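Local coordinates for Glucanase/chitosanase (Paenibacillus fukuinensis, PDB 4ZZ5), which binds chitosan through this CBM32 module, one domain of a longer enzyme that probably hydrolyses chitosan and beta-glucan chains, at residues A16-E21 / P47-I52. Numbering follows the deposited sequence.
Sequences ATSSIE and PQWIYI
Ala16 and Tyr51 form an antiparallel hydrogen-bonded pair where the short outermost strand 15-17 joins strand 48-54 in one sheet of the CBM32 beta-sandwich. Ala16 N donates to Tyr51 O (3.0 Å), and Tyr51 N returns a straighter bond to Ala16 O. One residue on, Thr17 and Ile50 make the non-hydrogen-bonded pair, after which Ser18 N reaches Trp49 O.

Where the edge strand ends, side chains take over the bonding. Ser18 OG, held between its own backbone N and carbonyl carbon (chi1 49°), faces strand 48-54, accepting from Trp49 N and donating to Gln48 OE1 (2.6 Å). A second hydroxyl, Ser19 OG, donates to the same oxygen from above its carbonyl plane (2.7 Å). Two donors thus grip OE1 of the buried Gln48, whose chain bends at chi2 (-73°) to bring OE1 to them, and Ser19 OG also bonds Ala42 N.

The nonpolar contacts divide between the two sheet faces. Thr17 CG2 lies alongside Ile50 CG1 on the inner face, where Trp39, Leu131 and Phe134 of the other sheet also meet Ile50. On the outer face, one side of the Trp49 indole lies against the turning backbone: Ser18 CB meets it at the five-membered ring, 3.6 Å from the centroid, and on that same side the Thr17 carbonyl carbon packs near the rim of the six-membered ring. Arg117 adds a cation-pi contact to the indole. An alanine in place of Trp49 would probably strip this cover from Ser18 and deprive Arg117 of its aromatic partner. On the same sheet face as Trp49, Ala16 CB rests over the Tyr51 ring, 3.5 Å from CZ.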
loop_
_atom_site.group_PDB
_atom_site.type_symbol
_atom_site.label_atom_id
_atom_site.label_comp_id
_atom_site.label_asym_id
_atom_site.label_seq_id
_atom_site.Cartn_x
_atom_site.Cartn_y
_atom_site.Cartn_z
ATOM N N ALA A 16 -5.065 5.235 5.532
ATOM C CA ALA A 16 -4.713 6.607 5.393
ATOM C C ALA A 16 -3.799 6.747 4.202
ATOM O O ALA A 16 -3.038 5.776 3.891
ATOM C CB ALA A 16 -4.013 7.111 6.643
ATOM N N THR A 17 -3.745 7.890 3.568
ATOM C CA THR A 17 -2.891 8.113 2.409
ATOM C C THR A 17 -2.192 9.416 2.497
ATOM O O THR A 17 -2.644 10.395 3.164
ATOM C CB THR A 17 -3.726 8.019 1.099
ATOM O OG1 THR A 17 -4.745 9.038 1.044
ATOM C CG2 THR A 17 -4.352 6.686 0.920
ATOM N N SER A 18 -1.097 9.563 1.769
ATOM C CA SER A 18 -0.446 10.841 1.685
ATOM C C SER A 18 -1.232 11.895 0.930
ATOM O O SER A 18 -1.290 13.091 1.327
ATOM C CB SER A 18 0.874 10.697 0.945
ATOM O OG SER A 18 0.695 9.966 -0.290
ATOM N N SER A 19 -1.959 11.498 -0.083
ATOM C CA SER A 19 -2.756 12.393 -0.942
ATOM C C SER A 19 -3.734 11.546 -1.674
ATOM O O SER A 19 -3.622 10.328 -1.773
ATOM C CB SER A 19 -1.902 13.155 -1.902
ATOM O OG SER A 19 -1.290 12.366 -2.842
ATOM N N ILE A 20 -4.711 12.215 -2.286
ATOM C CA ILE A 20 -5.695 11.604 -3.216
ATOM C C ILE A 20 -5.820 12.477 -4.443
ATOM O O ILE A 20 -5.649 13.696 -4.421
ATOM C CB ILE A 20 -7.015 11.376 -2.604
ATOM C CG1 ILE A 20 -7.826 12.656 -2.432
ATOM C CG2 ILE A 20 -6.920 10.500 -1.361
ATOM C CD1 ILE A 20 -9.241 12.432 -1.962
ATOM N N GLU A 21 -6.092 11.836 -5.557
ATOM C CA GLU A 21 -6.207 12.579 -6.832
ATOM C C GLU A 21 -7.505 13.310 -6.871
ATOM O O GLU A 21 -7.463 14.487 -7.386
ATOM C CB GLU A 21 -6.193 11.553 -7.927
ATOM C CG GLU A 21 -6.335 12.046 -9.409
ATOM C CD GLU A 21 -6.386 10.790 -10.377
ATOM O OE1 GLU A 21 -7.174 9.885 -10.167
ATOM O OE2 GLU A 21 -5.714 10.725 -11.384
ATOM N N PRO A 47 7.280 11.476 -3.042
ATOM C CA PRO A 47 6.845 10.144 -2.563
ATOM C C PRO A 47 5.384 10.215 -2.187
ATOM O O PRO A 47 4.833 11.251 -1.823
ATOM C CB PRO A 47 7.663 9.867 -1.306
ATOM C CG PRO A 47 8.894 10.804 -1.511
ATOM C CD PRO A 47 8.395 11.984 -2.259
ATOM N N GLN A 48 4.685 9.059 -2.345
ATOM C CA GLN A 48 3.346 8.927 -1.900
ATOM C C GLN A 48 3.192 7.616 -1.178
ATOM O O GLN A 48 4.021 6.714 -1.327
ATOM C CB GLN A 48 2.362 8.985 -3.111
ATOM C CG GLN A 48 2.475 10.204 -3.952
ATOM C CD GLN A 48 1.925 11.461 -3.335
ATOM O OE1 GLN A 48 1.186 11.479 -2.375
ATOM N NE2 GLN A 48 2.161 12.590 -4.004
ATOM N N TRP A 49 2.147 7.481 -0.389
ATOM C CA TRP A 49 1.965 6.300 0.432
ATOM C C TRP A 49 0.548 6.051 0.773
ATOM O O TRP A 49 -0.306 6.947 0.773
ATOM C CB TRP A 49 2.884 6.369 1.667
ATOM C CG TRP A 49 2.706 7.577 2.536
ATOM C CD1 TRP A 49 3.563 8.614 2.591
ATOM C CD2 TRP A 49 1.633 7.859 3.502
ATOM N NE1 TRP A 49 3.072 9.552 3.499
ATOM C CE2 TRP A 49 1.913 9.135 4.014
ATOM C CE3 TRP A 49 0.524 7.165 3.908
ATOM C CZ2 TRP A 49 1.027 9.719 4.972
ATOM C CZ3 TRP A 49 -0.346 7.779 4.852
ATOM C CH2 TRP A 49 -0.045 9.027 5.338
ATOM N N ILE A 50 0.291 4.771 1.101
ATOM C CA ILE A 50 -0.980 4.346 1.635
ATOM C C ILE A 50 -0.671 3.371 2.753
ATOM O O ILE A 50 0.186 2.472 2.563
ATOM C CB ILE A 50 -1.884 3.691 0.562
ATOM C CG1 ILE A 50 -3.139 3.112 1.171
ATOM C CG2 ILE A 50 -1.183 2.633 -0.265
ATOM C CD1 ILE A 50 -4.200 2.830 0.131
ATOM N N TYR A 51 -1.319 3.491 3.891
ATOM C CA TYR A 51 -1.190 2.457 4.945
ATOM C C TYR A 51 -2.519 1.937 5.344
ATOM O O TYR A 51 -3.585 2.635 5.219
ATOM C CB TYR A 51 -0.339 2.905 6.139
ATOM C CG TYR A 51 -0.867 3.943 7.081
ATOM C CD1 TYR A 51 -1.890 3.599 7.957
ATOM C CD2 TYR A 51 -0.292 5.159 7.171
ATOM C CE1 TYR A 51 -2.301 4.645 8.891
ATOM C CE2 TYR A 51 -0.696 6.131 8.071
ATOM C CZ TYR A 51 -1.719 5.809 8.877
ATOM O OH TYR A 51 -2.167 6.800 9.807
ATOM N N ILE A 52 -2.516 0.733 5.865
ATOM C CA ILE A 52 -3.668 -0.003 6.388
ATOM C C ILE A 52 -3.472 -0.234 7.847
ATOM O O ILE A 52 -2.358 -0.666 8.266
ATOM C CB ILE A 52 -3.789 -1.318 5.711
ATOM C CG1 ILE A 52 -3.842 -1.179 4.174
ATOM C CG2 ILE A 52 -4.988 -2.104 6.268
ATOM C CD1 ILE A 52 -3.574 -2.467 3.431
#